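Long-range contacts in beta-glycosidase (PDB 6T2R), which probably cleaves beta-glycosidic bonds within mucin O-glycans, as an endo-acting family 16 glycoside hydrolase of a human gut bacterium: residues I126-Y131 / Q228-D233; W98-R103 / Y131-Y136. One frame throughout, in Å; residues are numbered along the deposited sequence.

Interaction 1 of 2, residues I126-Y131 / Q228-D233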
loop_
_atom_site.group_PDB
_atom_site.type_symbol
_atom_site.label_atom_id
_atom_site.label_comp_id
_atom_site.label_asym_id
_atom_site.label_seq_id
_atom_site.Cartn_x
_atom_site.Cartn_y
_atom_site.Cartn_z
ATOM N N ILE A 126 0.560 -1.678 -2.330
ATOM C CA ILE A 126 0.351 -1.536 -0.860
ATOM C C ILE A 126 0.761 -0.106 -0.529
ATOM O O ILE A 126 1.899 0.274 -0.835
ATOM C CB ILE A 126 1.196 -2.571 -0.091
ATOM C CG1 ILE A 126 0.849 -4.000 -0.517
ATOM C CG2 ILE A 126 1.067 -2.357 1.406
ATOM C CD1 ILE A 126 1.810 -5.086 -0.062
ATOM N N TRP A 127 -0.114 0.677 0.076
ATOM C CA TRP A 127 0.160 2.117 0.148
ATOM C C TRP A 127 -0.733 2.784 1.167
ATOM O O TRP A 127 -1.729 2.152 1.606
ATOM C CB TRP A 127 0.037 2.710 -1.253
ATOM C CG TRP A 127 -1.276 2.570 -1.958
ATOM C CD1 TRP A 127 -1.935 1.428 -2.336
ATOM C CD2 TRP A 127 -2.016 3.660 -2.549
ATOM N NE1 TRP A 127 -3.055 1.744 -3.069
ATOM C CE2 TRP A 127 -3.131 3.098 -3.205
ATOM C CE3 TRP A 127 -1.845 5.056 -2.555
ATOM C CZ2 TRP A 127 -4.061 3.881 -3.868
ATOM C CZ3 TRP A 127 -2.772 5.840 -3.208
ATOM C CH2 TRP A 127 -3.857 5.245 -3.857
ATOM N N THR A 128 -0.356 4.005 1.542
ATOM C CA THR A 128 -1.087 4.805 2.534
ATOM C C THR A 128 -1.331 6.227 2.032
ATOM O O THR A 128 -0.537 6.762 1.257
ATOM C CB THR A 128 -0.375 4.824 3.888
ATOM O OG1 THR A 128 0.725 5.735 3.805
ATOM C CG2 THR A 128 0.023 3.431 4.328
ATOM N N LEU A 129 -2.455 6.756 2.505
ATOM C CA LEU A 129 -3.015 8.101 2.267
ATOM C C LEU A 129 -3.392 8.681 3.624
ATOM O O LEU A 129 -3.514 7.936 4.583
ATOM C CB LEU A 129 -4.230 7.965 1.342
ATOM C CG LEU A 129 -3.885 7.675 -0.119
ATOM C CD1 LEU A 129 -5.147 7.559 -0.924
ATOM C CD2 LEU A 129 -2.955 8.741 -0.693
ATOM N N PRO A 130 -3.547 10.016 3.748
ATOM C CA PRO A 130 -4.009 10.618 4.996
ATOM C C PRO A 130 -5.370 10.081 5.428
ATOM O O PRO A 130 -6.284 10.006 4.611
ATOM C CB PRO A 130 -4.064 12.126 4.696
ATOM C CG PRO A 130 -3.114 12.280 3.510
ATOM C CD PRO A 130 -3.267 11.007 2.709
ATOM N N TYR A 131 -5.439 9.677 6.702
ATOM C CA TYR A 131 -6.654 9.161 7.373
ATOM C C TYR A 131 -7.719 10.255 7.362
ATOM O O TYR A 131 -8.884 9.960 7.095
ATOM C CB TYR A 131 -6.369 8.752 8.823
ATOM C CG TYR A 131 -7.561 8.078 9.445
ATOM C CD1 TYR A 131 -7.830 6.731 9.200
ATOM C CD2 TYR A 131 -8.459 8.820 10.197
ATOM C CE1 TYR A 131 -8.966 6.129 9.707
ATOM C CE2 TYR A 131 -9.572 8.225 10.751
ATOM C CZ TYR A 131 -9.831 6.881 10.496
ATOM O OH TYR A 131 -10.974 6.339 11.012
ATOM N N GLN A 228 -2.499 7.896 8.973
ATOM C CA GLN A 228 -2.593 7.252 7.646
ATOM C C GLN A 228 -3.733 6.236 7.671
ATOM O O GLN A 228 -4.004 5.671 8.761
ATOM C CB GLN A 228 -1.239 6.591 7.338
ATOM C CG GLN A 228 -0.057 7.562 7.444
ATOM C CD GLN A 228 0.059 8.440 6.221
ATOM O OE1 GLN A 228 -0.142 7.971 5.103
ATOM N NE2 GLN A 228 0.342 9.731 6.427
ATOM N N TYR A 229 -4.351 5.981 6.517
ATOM C CA TYR A 229 -5.077 4.710 6.274
ATOM C C TYR A 229 -4.311 3.903 5.221
ATOM O O TYR A 229 -3.563 4.489 4.389
ATOM C CB TYR A 229 -6.544 4.963 5.944
ATOM C CG TYR A 229 -6.898 5.439 4.553
ATOM C CD1 TYR A 229 -7.280 4.537 3.580
ATOM C CD2 TYR A 229 -6.947 6.790 4.237
ATOM C CE1 TYR A 229 -7.666 4.953 2.314
ATOM C CE2 TYR A 229 -7.330 7.222 2.977
ATOM C CZ TYR A 229 -7.714 6.302 2.024
ATOM O OH TYR A 229 -8.129 6.698 0.794
ATOM N N LEU A 230 -4.504 2.583 5.269
ATOM C CA LEU A 230 -3.742 1.582 4.488
ATOM C C LEU A 230 -4.651 1.035 3.400
ATOM O O LEU A 230 -5.824 0.790 3.692
ATOM C CB LEU A 230 -3.343 0.452 5.432
ATOM C CG LEU A 230 -2.622 -0.704 4.763
ATOM C CD1 LEU A 230 -1.372 -0.248 4.003
ATOM C CD2 LEU A 230 -2.255 -1.739 5.811
ATOM N N LEU A 231 -4.132 0.968 2.195
ATOM C CA LEU A 231 -4.774 0.398 0.991
ATOM C C LEU A 231 -3.899 -0.777 0.552
ATOM O O LEU A 231 -2.629 -0.611 0.474
ATOM C CB LEU A 231 -4.841 1.449 -0.134
ATOM C CG LEU A 231 -5.571 2.762 0.189
ATOM C CD1 LEU A 231 -4.620 3.781 0.836
ATOM C CD2 LEU A 231 -6.158 3.373 -1.070
ATOM N N ILE A 232 -4.551 -1.874 0.213
ATOM C CA ILE A 232 -3.954 -3.098 -0.391
ATOM C C ILE A 232 -4.876 -3.500 -1.534
ATOM O O ILE A 232 -6.074 -3.726 -1.249
ATOM C CB ILE A 232 -3.805 -4.247 0.622
ATOM C CG1 ILE A 232 -3.007 -3.811 1.851
ATOM C CG2 ILE A 232 -3.166 -5.429 -0.097
ATOM C CD1 ILE A 232 -2.970 -4.797 2.989
ATOM N N ASP A 233 -4.401 -3.491 -2.778
ATOM C CA ASP A 233 -5.375 -3.659 -3.877
ATOM C C ASP A 233 -4.660 -4.084 -5.143
ATOM O O ASP A 233 -3.565 -3.569 -5.423
ATOM C CB ASP A 233 -6.197 -2.375 -4.092
ATOM C CG ASP A 233 -5.370 -1.208 -4.615
ATOM O OD1 ASP A 233 -4.601 -0.620 -3.820
ATOM O OD2 ASP A 233 -5.452 -0.950 -5.827
HETATM O O HOH W 1 0.336 9.197 2.890
#

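Interaction 2 of 2, residues W98-R103 / Y131-Y136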
loop_
_atom_site.group_PDB
_atom_site.type_symbol
_atom_site.label_atom_id
_atom_site.label_comp_id
_atom_site.label_asym_id
_atom_site.label_seq_id
_atom_site.Cartn_x
_atom_site.Cartn_y
_atom_site.Cartn_z
ATOM N N TRP A 98 -9.348 -1.225 2.080
ATOM C CA TRP A 98 -8.736 -0.063 2.766
ATOM C C TRP A 98 -9.287 0.093 4.180
ATOM O O TRP A 98 -10.325 -0.510 4.532
ATOM C CB TRP A 98 -8.848 1.211 1.928
ATOM C CG TRP A 98 -10.225 1.747 1.666
ATOM C CD1 TRP A 98 -11.388 1.509 2.344
ATOM C CD2 TRP A 98 -10.539 2.731 0.670
ATOM N NE1 TRP A 98 -12.405 2.245 1.807
ATOM C CE2 TRP A 98 -11.918 2.998 0.775
ATOM C CE3 TRP A 98 -9.780 3.400 -0.295
ATOM C CZ2 TRP A 98 -12.557 3.919 -0.042
ATOM C CZ3 TRP A 98 -10.417 4.294 -1.124
ATOM C CH2 TRP A 98 -11.785 4.558 -0.988
ATOM N N THR A 99 -8.522 0.763 5.012
ATOM C CA THR A 99 -8.871 0.960 6.435
ATOM C C THR A 99 -9.489 2.347 6.600
ATOM O O THR A 99 -9.623 2.765 7.761
ATOM C CB THR A 99 -7.674 0.872 7.387
ATOM O OG1 THR A 99 -6.745 1.943 7.181
ATOM C CG2 THR A 99 -6.983 -0.461 7.301
ATOM N N LYS A 100 -9.798 3.019 5.489
ATOM C CA LYS A 100 -10.403 4.357 5.527
ATOM C C LYS A 100 -11.601 4.335 6.483
ATOM O O LYS A 100 -12.429 3.449 6.365
ATOM C CB LYS A 100 -10.875 4.820 4.150
ATOM C CG LYS A 100 -11.474 6.230 4.157
ATOM C CD LYS A 100 -12.154 6.617 2.862
ATOM C CE LYS A 100 -11.167 6.727 1.733
ATOM N NZ LYS A 100 -11.728 7.497 0.608
ATOM N N ASP A 101 -11.671 5.323 7.366
ATOM C CA ASP A 101 -12.798 5.572 8.292
ATOM C C ASP A 101 -12.849 4.467 9.343
ATOM O O ASP A 101 -13.755 4.557 10.148
ATOM C CB ASP A 101 -14.130 5.716 7.545
ATOM C CG ASP A 101 -14.184 6.925 6.596
ATOM O OD1 ASP A 101 -13.763 8.011 7.018
ATOM O OD2 ASP A 101 -14.592 6.772 5.414
ATOM N N LYS A 102 -11.917 3.502 9.367
ATOM C CA LYS A 102 -11.971 2.376 10.352
ATOM C C LYS A 102 -10.685 2.233 11.171
ATOM O O LYS A 102 -10.803 1.980 12.370
ATOM C CB LYS A 102 -12.276 1.056 9.638
ATOM C CG LYS A 102 -13.688 0.977 9.076
ATOM C CD LYS A 102 -14.065 -0.322 8.370
ATOM C CE LYS A 102 -15.556 -0.338 8.113
ATOM N NZ LYS A 102 -15.925 -1.469 7.258
ATOM N N ARG A 103 -9.496 2.252 10.564
ATOM C CA ARG A 103 -8.267 2.182 11.373
ATOM C C ARG A 103 -7.222 3.180 10.844
ATOM O O ARG A 103 -6.856 3.144 9.644
ATOM C CB ARG A 103 -7.718 0.756 11.449
ATOM C CG ARG A 103 -6.363 0.759 12.149
ATOM C CD ARG A 103 -5.907 -0.615 12.545
ATOM N NE ARG A 103 -6.739 -1.074 13.638
ATOM C CZ ARG A 103 -6.463 -0.916 14.931
ATOM N NH1 ARG A 103 -5.345 -0.315 15.303
ATOM N NH2 ARG A 103 -7.304 -1.370 15.853
ATOM N N TYR A 131 -5.439 9.677 6.702
ATOM C CA TYR A 131 -6.654 9.161 7.373
ATOM C C TYR A 131 -7.719 10.255 7.362
ATOM O O TYR A 131 -8.884 9.960 7.095
ATOM C CB TYR A 131 -6.369 8.752 8.823
ATOM C CG TYR A 131 -7.561 8.078 9.445
ATOM C CD1 TYR A 131 -7.830 6.731 9.200
ATOM C CD2 TYR A 131 -8.459 8.820 10.197
ATOM C CE1 TYR A 131 -8.966 6.129 9.707
ATOM C CE2 TYR A 131 -9.572 8.225 10.751
ATOM C CZ TYR A 131 -9.831 6.881 10.496
ATOM O OH TYR A 131 -10.974 6.339 11.012
ATOM N N GLU A 132 -7.319 11.488 7.646
ATOM C CA GLU A 132 -8.268 12.635 7.776
ATOM C C GLU A 132 -8.633 13.167 6.371
ATOM O O GLU A 132 -8.029 14.155 5.919
ATOM C CB GLU A 132 -7.646 13.693 8.674
ATOM C CG GLU A 132 -7.375 13.204 10.086
ATOM C CD GLU A 132 -6.285 14.009 10.777
ATOM O OE1 GLU A 132 -6.630 14.702 11.708
ATOM O OE2 GLU A 132 -5.100 13.965 10.359
ATOM N N THR A 133 -9.588 12.521 5.697
ATOM C CA THR A 133 -9.873 12.768 4.266
ATOM C C THR A 133 -10.585 14.108 4.071
ATOM O O THR A 133 -10.622 14.555 2.944
ATOM C CB THR A 133 -10.679 11.615 3.661
ATOM O OG1 THR A 133 -11.886 11.518 4.399
ATOM C CG2 THR A 133 -9.936 10.306 3.721
ATOM N N ASP A 134 -11.191 14.687 5.100
ATOM C CA ASP A 134 -11.860 16.016 4.964
ATOM C C ASP A 134 -10.913 17.133 5.411
ATOM O O ASP A 134 -11.382 18.280 5.536
ATOM C CB ASP A 134 -13.203 16.046 5.693
ATOM C CG ASP A 134 -13.065 15.755 7.167
ATOM O OD1 ASP A 134 -11.961 15.337 7.573
ATOM O OD2 ASP A 134 -14.065 15.927 7.892
ATOM N N LYS A 135 -9.617 16.825 5.516
ATOM C CA LYS A 135 -8.583 17.758 6.039
ATOM C C LYS A 135 -7.376 17.875 5.105
ATOM O O LYS A 135 -6.635 18.893 5.205
ATOM C CB LYS A 135 -8.074 17.290 7.399
ATOM C CG LYS A 135 -7.362 18.378 8.184
ATOM C CD LYS A 135 -6.758 17.939 9.507
ATOM C CE LYS A 135 -5.821 18.989 10.077
ATOM N NZ LYS A 135 -5.171 18.469 11.303
ATOM N N TYR A 136 -7.168 16.889 4.248
ATOM C CA TYR A 136 -5.995 16.830 3.356
ATOM C C TYR A 136 -6.495 16.537 1.944
ATOM O O TYR A 136 -7.531 15.826 1.749
ATOM C CB TYR A 136 -4.927 15.843 3.866
ATOM C CG TYR A 136 -4.316 16.235 5.177
ATOM C CD1 TYR A 136 -3.370 17.261 5.246
ATOM C CD2 TYR A 136 -4.754 15.655 6.355
ATOM C CE1 TYR A 136 -2.858 17.679 6.453
ATOM C CE2 TYR A 136 -4.238 16.045 7.575
ATOM C CZ TYR A 136 -3.295 17.057 7.616
ATOM O OH TYR A 136 -2.785 17.434 8.819
HETATM O O HOH W 2 -10.300 7.686 6.840
HETATM O O HOH W 3 -12.601 9.081 4.928
#

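Interaction 1 of 2, residues I126-Y131 / Q228-D233
Trp127 and Leu231 face each other in the middle of two antiparallel strands, 125-130 and 228-233. They form a hydrogen-bonded pair. Leu231 N reaches Trp127 O at 2.7 Å, and Trp127 N is bonded back to Leu231 O. Leu129 and Tyr229 form a second such pair two residues on, with two backbone hydrogen bonds. Ile126-Ile232 and Thr128-Leu230 are the non-hydrogen-bonded pairs between and beside them.

Two side-chain hydrogen bonds are added. Trp127 NE1 donates to Asp233 OD1 at 2.9 Å. The oxygen lies in the indole plane, while the carboxylate plane is turned 52° from the ring. Asp233 OD2 has a partner of its own, Gln235, so both carboxylate oxygens are held. Farther along, Gln228 bends at chi2 (-79°), which turns its amide back to the other strand. Thr128 OG1 donates to Gln228 OE1 at 2.7 Å, from 32° off the carbonyl plane. Water 1 gives OE1 a second bond and also donates to Thr128 O.

Apolar packing differs on the two faces. On one, Leu231 lies over the Trp127 indole. Its CB makes a CH-pi contact, 3.7 Å from the centre of the five-membered ring. Leu231 CD2 lies toward the rim of the same face, 3.5 Å from Trp127 CZ2. Leu129 CB rests 3.6 Å from Tyr229 CE2. On the other, Ile126, Thr128, Leu230 and Ile232 meet strands 187-195 and 251-263.

This is typical of the family 16 beta-sandwich jelly roll. Trp127 touches Glu143 and Asp145, which belong to the family's E-x-D-x-x-E signature, consistent with a place in the substrate cleft.

Interaction 2 of 2, residues W98-R103 / Y131-Y136
The Tyr131 ring reaches across to a tight turn at residues 99-102. The turn is of type II and lies in a loop at the surface of the jelly-roll sandwich. The second segment, 131-136, is also a loop, and follows strand 125-130.

Tyr131 holds CG anti to its own backbone N (chi1 -173°), which carries the ring to the turn. Its OH ends 3.1 Å from Asp101 C, over the peptide between Asp101 and Lys102. The angles to Asp101 O and Lys102 N are poor, so this is packing and not a hydrogen bond. Farther back on the ring, CE1 lies 3.6 Å from Arg103 C.

The turn is fixed from within. Thr99 O accepts from both Lys102 N and Arg103 N. Thr99 OG1 sits between its own backbone N and carbonyl carbon (chi1 66°) and donates to Arg103 O in its carbonyl plane. The same OG1 is bonded to Leu230 N.

The long side chains leave in different directions. Lys100 is extended at first and bends toward its end. Its CE lies over one face of the Trp98 indole, toward the rim, and comes 4.3 Å from Thr133 CG2. Lys102 NZ goes to Thr44 O, Trp47 O and Ser48 OG. Arg103 makes a cation-pi contact with Trp33, and a bound sulfate, probably from the crystallisation liquor, lies about 4 Å from the Arg103 side chain.

Water carries the polar link. Water 2 sits above the centre of the Tyr131 ring. It accepts from Asp101 N at 2.8 Å and donates to Tyr131 O at 2.7 Å. Water 3 donates to Asp101 OD1 at 2.6 Å and is hydrogen-bonded to Thr133 OG1 at the same distance.

Overall arrangement
Interactions 1 and 2 share Tyr131, where strand 125-130 passes into its loop. Their centres are 9 Å apart. The centre of interaction 1 is buried, about 5 Å from the centre of the chain; that of interaction 2 is nearer the surface, about 14 Å from it. They are joined directly. Leu230 O lies 3.0 Å from Thr99 N, a probable hydrogen bond. Strand 228-233 pairs with strand 125-130 on one edge and with strand 92-98 on the other; the Leu230-Thr99 bond continues the latter just past its end. Tyr229 OH packs 3.2 Å from Lys100 CE. Strand 143-145, with the start of the family signature, borders interaction 1, so its Trp127 side probably faces the active site.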